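Beta-ketoacyl-[acyl-carrier-protein] synthase III (Pseudomonas aeruginosa, PDB 2X3E) probably catalyses the first condensation of fatty acid synthesis, joining acetyl-CoA to malonyl-ACP with release of carbon dioxide to give 3-oxobutanoyl-ACP. Local coordinates at residues L51-L56 with V139-H144; V76-S81 with A105-A110. The protein carries 1 engineered substitution. All coordinates share one frame; numbering follows the deposited sequence.

Contact 1: residues L51-L56 with V139-H144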
ATOM      1  N   LEU A  51      18.575   4.679  11.606  1.00 24.18           N
ATOM      2  CA  LEU A  51      17.117   4.723  11.730  1.00 22.63           C
ATOM      3  C   LEU A  51      16.452   4.334  10.414  1.00 21.53           C
ATOM      4  O   LEU A  51      16.954   4.664   9.339  1.00 21.43           O
ATOM      5  CB  LEU A  51      16.650   6.123  12.151  1.00 22.49           C
ATOM      6  CG  LEU A  51      17.168   6.634  13.500  1.00 24.01           C
ATOM      7  CD1 LEU A  51      16.557   7.978  13.808  1.00 25.46           C
ATOM      8  CD2 LEU A  51      16.862   5.657  14.625  1.00 24.68           C
ATOM      9  N   GLY A  52      15.337   3.616  10.507  1.00 20.12           N
ATOM     10  CA  GLY A  52      14.536   3.250   9.340  1.00 19.21           C
ATOM     11  C   GLY A  52      13.310   4.132   9.217  1.00 17.74           C
ATOM     12  O   GLY A  52      13.062   4.998  10.068  1.00 17.36           O
ATOM     13  N   SER A  53      12.534   3.915   8.158  1.00 16.93           N
ATOM     14  CA  SER A  53      11.276   4.634   7.971  1.00 16.51           C
ATOM     15  C   SER A  53      10.338   4.456   9.168  1.00 16.07           C
ATOM     16  O   SER A  53       9.671   5.406   9.582  1.00 16.59           O
ATOM     17  CB  SER A  53      10.587   4.187   6.677  1.00 16.09           C
ATOM     18  OG  SER A  53      11.329   4.633   5.545  1.00 16.79           O
ATOM     19  N   GLY A  54      10.287   3.247   9.721  1.00 16.01           N
ATOM     20  CA  GLY A  54       9.435   2.962  10.876  1.00 15.94           C
ATOM     21  C   GLY A  54       9.754   3.857  12.065  1.00 16.14           C
ATOM     22  O   GLY A  54       8.853   4.419  12.684  1.00 15.63           O
ATOM     23  N   ASP A  55      11.043   3.989  12.367  1.00 17.00           N
ATOM     24  CA  ASP A  55      11.514   4.854  13.449  1.00 17.47           C
ATOM     25  C   ASP A  55      11.081   6.313  13.243  1.00 17.06           C
ATOM     26  O   ASP A  55      10.612   6.960  14.176  1.00 16.91           O
ATOM     27  CB  ASP A  55      13.041   4.800  13.567  1.00 18.60           C
ATOM     28  CG  ASP A  55      13.570   3.418  13.938  1.00 20.91           C
ATOM     29  OD1 ASP A  55      13.049   2.796  14.893  1.00 23.89           O
ATOM     30  OD2 ASP A  55      14.534   2.966  13.283  1.00 21.64           O
ATOM     31  N   LEU A  56      11.245   6.829  12.023  1.00 16.72           N
ATOM     32  CA  LEU A  56      10.888   8.218  11.724  1.00 16.25           C
ATOM     33  C   LEU A  56       9.378   8.407  11.799  1.00 15.53           C
ATOM     34  O   LEU A  56       8.884   9.415  12.326  1.00 15.21           O
ATOM     35  CB  LEU A  56      11.379   8.635  10.332  1.00 16.56           C
ATOM     36  CG  LEU A  56      12.866   8.490   9.990  1.00 17.12           C
ATOM     37  CD1 LEU A  56      13.172   9.227   8.681  1.00 16.89           C
ATOM     38  CD2 LEU A  56      13.769   8.996  11.110  1.00 18.04           C
ATOM     39  N   VAL A 139       6.358   8.922   4.812  1.00 13.64           N
ATOM     40  CA  VAL A 139       7.719   8.681   5.286  1.00 13.72           C
ATOM     41  C   VAL A 139       8.549   7.998   4.215  1.00 14.14           C
ATOM     42  O   VAL A 139       8.088   7.062   3.566  1.00 14.13           O
ATOM     43  CB  VAL A 139       7.733   7.810   6.572  1.00 13.81           C
ATOM     44  CG1 VAL A 139       6.967   6.481   6.369  1.00 12.90           C
ATOM     45  CG2 VAL A 139       9.166   7.553   7.039  1.00 13.84           C
ATOM     46  N   ASP A 140       9.776   8.468   4.037  1.00 14.57           N
ATOM     47  CA  ASP A 140      10.723   7.800   3.168  1.00 14.69           C
ATOM     48  C   ASP A 140      12.153   8.049   3.641  1.00 15.38           C
ATOM     49  O   ASP A 140      12.472   9.122   4.166  1.00 15.60           O
ATOM     50  CB  ASP A 140      10.532   8.247   1.708  1.00 14.80           C
ATOM     51  CG  ASP A 140       9.597   7.326   0.922  1.00 14.40           C
ATOM     52  OD1 ASP A 140       9.809   6.100   0.942  1.00 15.49           O
ATOM     53  OD2 ASP A 140       8.657   7.827   0.260  1.00 12.72           O
ATOM     54  N   THR A 141      12.990   7.031   3.472  1.00 15.48           N
ATOM     55  CA  THR A 141      14.410   7.096   3.791  1.00 16.11           C
ATOM     56  C   THR A 141      15.219   6.751   2.535  1.00 16.59           C
ATOM     57  O   THR A 141      16.023   5.803   2.515  1.00 17.18           O
ATOM     58  CB  THR A 141      14.776   6.142   4.939  1.00 16.39           C
ATOM     59  OG1 THR A 141      14.229   4.844   4.676  1.00 15.17           O
ATOM     60  CG2 THR A 141      14.234   6.669   6.270  1.00 15.95           C
ATOM     61  N   PHE A 142      15.001   7.542   1.490  1.00 16.42           N
ATOM     62  CA  PHE A 142      15.663   7.331   0.202  1.00 16.98           C
ATOM     63  C   PHE A 142      17.184   7.317   0.266  1.00 17.88           C
ATOM     64  O   PHE A 142      17.811   6.675  -0.571  1.00 18.08           O
ATOM     65  CB  PHE A 142      15.205   8.370  -0.833  1.00 16.70           C
ATOM     66  CG  PHE A 142      14.138   7.869  -1.762  1.00 16.03           C
ATOM     67  CD1 PHE A 142      13.007   7.242  -1.265  1.00 15.21           C
ATOM     68  CD2 PHE A 142      14.261   8.025  -3.139  1.00 16.17           C
ATOM     69  CE1 PHE A 142      12.018   6.781  -2.119  1.00 16.08           C
ATOM     70  CE2 PHE A 142      13.276   7.565  -3.996  1.00 15.93           C
ATOM     71  CZ  PHE A 142      12.149   6.941  -3.481  1.00 15.88           C
ATOM     72  N   SER A 143      17.782   8.007   1.236  1.00 18.76           N
ATOM     73  CA  SER A 143      19.250   8.005   1.358  1.00 19.88           C
ATOM     74  C   SER A 143      19.818   6.588   1.450  1.00 20.59           C
ATOM     75  O   SER A 143      20.923   6.337   0.975  1.00 21.41           O
ATOM     76  CB  SER A 143      19.731   8.836   2.551  1.00 20.18           C
ATOM     77  OG  SER A 143      19.550   8.143   3.775  1.00 20.11           O
ATOM     78  N   HIS A 144      19.068   5.659   2.046  1.00 20.51           N
ATOM     79  CA  HIS A 144      19.522   4.263   2.122  1.00 21.22           C
ATOM     80  C   HIS A 144      19.630   3.619   0.744  1.00 21.14           C
ATOM     81  O   HIS A 144      20.350   2.640   0.579  1.00 21.76           O
ATOM     82  CB  HIS A 144      18.587   3.410   2.986  1.00 21.04           C
ATOM     83  CG  HIS A 144      18.581   3.792   4.431  1.00 22.69           C
ATOM     84  ND1 HIS A 144      17.429   3.814   5.186  1.00 23.64           N
ATOM     85  CD2 HIS A 144      19.582   4.166   5.260  1.00 24.05           C
ATOM     86  CE1 HIS A 144      17.720   4.186   6.419  1.00 23.29           C
ATOM     87  NE2 HIS A 144      19.020   4.408   6.491  1.00 25.13           N
TER
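Ser53 and Thr141 meet through their hydroxyls, OG of Ser53 lying 3.0 Å from OG1 of Thr141. This can be a hydrogen bond with the threonine as donor, but His144 ND1 competes weakly for the same proton, and Ser53 OG also bonds to the carbonyl of Thr82. With OG1 of Thr141 between its backbone N and carbonyl carbon (chi1 49°), the methyl CG2 is left to cross Leu56, 3.7 Å from CD1. Val139 CG2 packs against Ser53 CB at 3.7 Å and reaches Leu56 CB at 4.1 Å. At the outer end the His144 ring turns its edge to the loop, with CE1 3.1 Å from Leu51 O and the oxygen in the ring plane; NE2 bonds to Gly49 O. Gly52 is the N-cap residue of helix 53-68, and its N-H gives a nearly straight bond (172°) to Asp55 OD2 on the anti side of the carboxylate. Asp140 points the other way, about 7 Å from the side chain of Ala112, the engineered residue at a predicted catalytic position. Chemically, Thr82 takes both sides, its carbonyl meeting Ser53 OG and its hydroxyl the backbone N of Thr141, and so helps join the first turn of helix 53-68 to Val139 and Thr141.

Contact 2: residues V76-S81 with A105-A110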
ATOM      1  N   VAL A  76      -3.829   3.191  11.084  1.00 13.46           N
ATOM      2  CA  VAL A  76      -2.501   3.754  10.868  1.00 13.19           C
ATOM      3  C   VAL A  76      -1.992   3.322   9.496  1.00 13.18           C
ATOM      4  O   VAL A  76      -1.755   2.143   9.259  1.00 13.17           O
ATOM      5  CB  VAL A  76      -1.487   3.292  11.946  1.00 13.25           C
ATOM      6  CG1 VAL A  76      -0.120   3.899  11.663  1.00 13.34           C
ATOM      7  CG2 VAL A  76      -1.973   3.673  13.346  1.00 13.51           C
ATOM      8  N   VAL A  77      -1.824   4.285   8.595  1.00 13.44           N
ATOM      9  CA  VAL A  77      -1.375   3.999   7.234  1.00 13.58           C
ATOM     10  C   VAL A  77      -0.073   4.741   6.950  1.00 13.82           C
ATOM     11  O   VAL A  77       0.039   5.928   7.249  1.00 13.97           O
ATOM     12  CB  VAL A  77      -2.464   4.370   6.209  1.00 13.75           C
ATOM     13  CG1 VAL A  77      -1.932   4.266   4.772  1.00 14.54           C
ATOM     14  CG2 VAL A  77      -3.683   3.471   6.405  1.00 13.76           C
ATOM     15  N   LEU A  78       0.925   4.017   6.432  1.00 13.91           N
ATOM     16  CA  LEU A  78       2.171   4.629   5.991  1.00 14.04           C
ATOM     17  C   LEU A  78       2.217   4.655   4.476  1.00 14.32           C
ATOM     18  O   LEU A  78       2.066   3.611   3.819  1.00 14.80           O
ATOM     19  CB  LEU A  78       3.406   3.879   6.499  1.00 14.35           C
ATOM     20  CG  LEU A  78       3.645   3.588   7.985  1.00 16.09           C
ATOM     21  CD1 LEU A  78       5.150   3.493   8.259  1.00 15.50           C
ATOM     22  CD2 LEU A  78       2.960   4.565   8.947  1.00 15.22           C
ATOM     23  N   ALA A  79       2.408   5.850   3.931  1.00 13.89           N
ATOM     24  CA  ALA A  79       2.731   6.028   2.518  1.00 14.00           C
ATOM     25  C   ALA A  79       4.252   6.026   2.414  1.00 13.73           C
ATOM     26  O   ALA A  79       4.898   6.973   2.872  1.00 13.88           O
ATOM     27  CB  ALA A  79       2.155   7.334   2.006  1.00 14.00           C
ATOM     28  N   THR A  80       4.816   4.951   1.855  1.00 13.52           N
ATOM     29  CA  THR A  80       6.274   4.766   1.784  1.00 13.27           C
ATOM     30  C   THR A  80       6.694   3.846   0.640  1.00 13.55           C
ATOM     31  O   THR A  80       5.935   2.964   0.230  1.00 13.82           O
ATOM     32  CB  THR A  80       6.862   4.196   3.116  1.00 12.96           C
ATOM     33  OG1 THR A  80       8.292   4.273   3.094  1.00 13.17           O
ATOM     34  CG2 THR A  80       6.451   2.737   3.356  1.00 11.99           C
ATOM     35  N   SER A  81       7.902   4.077   0.131  1.00 13.98           N
ATOM     36  CA  SER A  81       8.572   3.176  -0.813  1.00 14.56           C
ATOM     37  C   SER A  81       9.842   2.573  -0.189  1.00 14.93           C
ATOM     38  O   SER A  81      10.629   1.921  -0.875  1.00 15.44           O
ATOM     39  CB  SER A  81       8.954   3.934  -2.085  1.00 15.42           C
ATOM     40  OG  SER A  81       7.837   4.610  -2.629  1.00 15.63           O
ATOM     41  N   ALA A 105      -3.945  -1.403   9.890  1.00 14.13           N
ATOM     42  CA  ALA A 105      -2.625  -0.863   9.542  1.00 13.83           C
ATOM     43  C   ALA A 105      -2.069  -1.469   8.263  1.00 13.61           C
ATOM     44  O   ALA A 105      -2.048  -2.688   8.119  1.00 14.37           O
ATOM     45  CB  ALA A 105      -1.646  -1.086  10.698  1.00 13.81           C
ATOM     46  N   PHE A 106      -1.633  -0.611   7.343  1.00 13.53           N
ATOM     47  CA  PHE A 106      -0.999  -1.059   6.101  1.00 13.35           C
ATOM     48  C   PHE A 106      -0.131   0.029   5.476  1.00 12.97           C
ATOM     49  O   PHE A 106      -0.262   1.200   5.827  1.00 12.60           O
ATOM     50  CB  PHE A 106      -2.063  -1.553   5.095  1.00 13.47           C
ATOM     51  CG  PHE A 106      -3.005  -0.473   4.581  1.00 13.55           C
ATOM     52  CD1 PHE A 106      -2.691   0.263   3.438  1.00 13.79           C
ATOM     53  CD2 PHE A 106      -4.225  -0.229   5.211  1.00 13.82           C
ATOM     54  CE1 PHE A 106      -3.560   1.237   2.946  1.00 13.77           C
ATOM     55  CE2 PHE A 106      -5.104   0.732   4.729  1.00 14.03           C
ATOM     56  CZ  PHE A 106      -4.772   1.477   3.595  1.00 13.84           C
ATOM     57  N   ASP A 107       0.758  -0.374   4.563  1.00 12.88           N
ATOM     58  CA  ASP A 107       1.602   0.557   3.798  1.00 12.79           C
ATOM     59  C   ASP A 107       1.024   0.752   2.393  1.00 12.92           C
ATOM     60  O   ASP A 107       0.502  -0.197   1.795  1.00 12.88           O
ATOM     61  CB  ASP A 107       3.044   0.040   3.663  1.00 13.09           C
ATOM     62  CG  ASP A 107       3.791  -0.055   4.993  1.00 14.65           C
ATOM     63  OD1 ASP A 107       3.219   0.248   6.065  1.00 15.66           O
ATOM     64  OD2 ASP A 107       4.984  -0.462   4.965  1.00 14.74           O
ATOM     65  N   LEU A 108       1.139   1.978   1.871  1.00 12.75           N
ATOM     66  CA  LEU A 108       0.664   2.336   0.535  1.00 12.86           C
ATOM     67  C   LEU A 108       1.859   2.779  -0.294  1.00 13.21           C
ATOM     68  O   LEU A 108       2.669   3.577   0.172  1.00 13.74           O
ATOM     69  CB  LEU A 108      -0.379   3.457   0.626  1.00 12.76           C
ATOM     70  CG  LEU A 108      -1.068   3.891  -0.676  1.00 13.06           C
ATOM     71  CD1 LEU A 108      -2.488   4.387  -0.385  1.00 12.96           C
ATOM     72  CD2 LEU A 108      -0.265   4.961  -1.435  1.00 12.81           C
ATOM     73  N   SER A 109       1.980   2.244  -1.507  1.00 13.69           N
ATOM     74  CA  SER A 109       3.102   2.557  -2.388  1.00 13.52           C
ATOM     75  C   SER A 109       2.641   3.394  -3.574  1.00 13.39           C
ATOM     76  O   SER A 109       1.928   2.901  -4.439  1.00 14.04           O
ATOM     77  CB  SER A 109       3.743   1.268  -2.892  1.00 13.72           C
ATOM     78  OG  SER A 109       4.702   1.547  -3.888  1.00 14.09           O
ATOM     79  N   ALA A 110       3.013   4.671  -3.575  1.00 13.11           N
ATOM     80  CA  ALA A 110       2.790   5.553  -4.722  1.00 13.24           C
ATOM     81  C   ALA A 110       3.904   6.600  -4.820  1.00 13.48           C
ATOM     82  O   ALA A 110       3.676   7.728  -5.252  1.00 13.50           O
ATOM     83  CB  ALA A 110       1.417   6.227  -4.638  1.00 12.71           C
TER
HETATM   84  O   HOH W   1       6.307   3.609  -4.727  1.00  9.11           O
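The axes of the parallel strand segments 76-79 and 105-109 approach to 4.6 Å with their directions 22° apart, and four backbone bonds link Val76-Thr80 to Phe106-Leu108. The first, Phe106 N to Val76 O, is weak at 3.4 Å, whereas Leu108 N to Leu78 O is short at 2.7 Å. CA-H groups add contacts to the same carbonyls, as where Asp107 CA lies 3.1 Å from Leu78 O. On the face shared by Val77, Ala79, Phe106 and Leu108, the one ring of the contact meets a valine: CG2 of Val77 sits over a face of the Phe106 ring, 3.8 Å from its centroid, in a CH-pi contact offset toward the rim. The phenyl takes this place because its CG stands between backbone N and carbonyl carbon (chi1 66°). Helix 114-127 packs on this face through Val122, Ser121 and Tyr117. On the other face Asp107 lies alongside Leu78, its OD1 3.7 Å from Leu78 CB, and OD2 faces the methyl CG2 of Thr80. The carboxylate is held by the backbone N-H groups of Thr90 and Ala91, at the start of helix 91-97, which also covers Leu78. A water bridges Ser81 and Ser109, 2.8 Å from Ser81 OG and 2.7 Å from Ser109 OG. Asp107 and Ser109 also pair antiparallel with a strand of the second subunit, continuing the sheet across the dimer. This is a beta-alpha-beta unit of the thiolase fold; its buried carboxylate, accepting two N-H groups beside a helix start, is probably stabilised as an anion.

After the N-terminal strands and two earlier helices the chain enters helix 53-68, continues into strand 75-79, passes through helix 91-97 to strand 104-109, and after helix 114-127 forms strand 133-140. Contact 2 closes the short inner loop between residues 81 and 105; contact 1 closes the longer one from residue 56 to 139, so contact 2 is nested inside the loop closed by contact 1. Strand 75-79 lies between strands 104-109 and 133-140 in one sheet and couples the two contacts: Val139 N is 3.1 Å from Ala79 O, and Asp140 OD1 is 2.9 Å from Ser81 N, both probable hydrogen bonds. Together they tie helix 53-68 to strand 104-109, outermost within this chain, where the sheet continues into the second subunit.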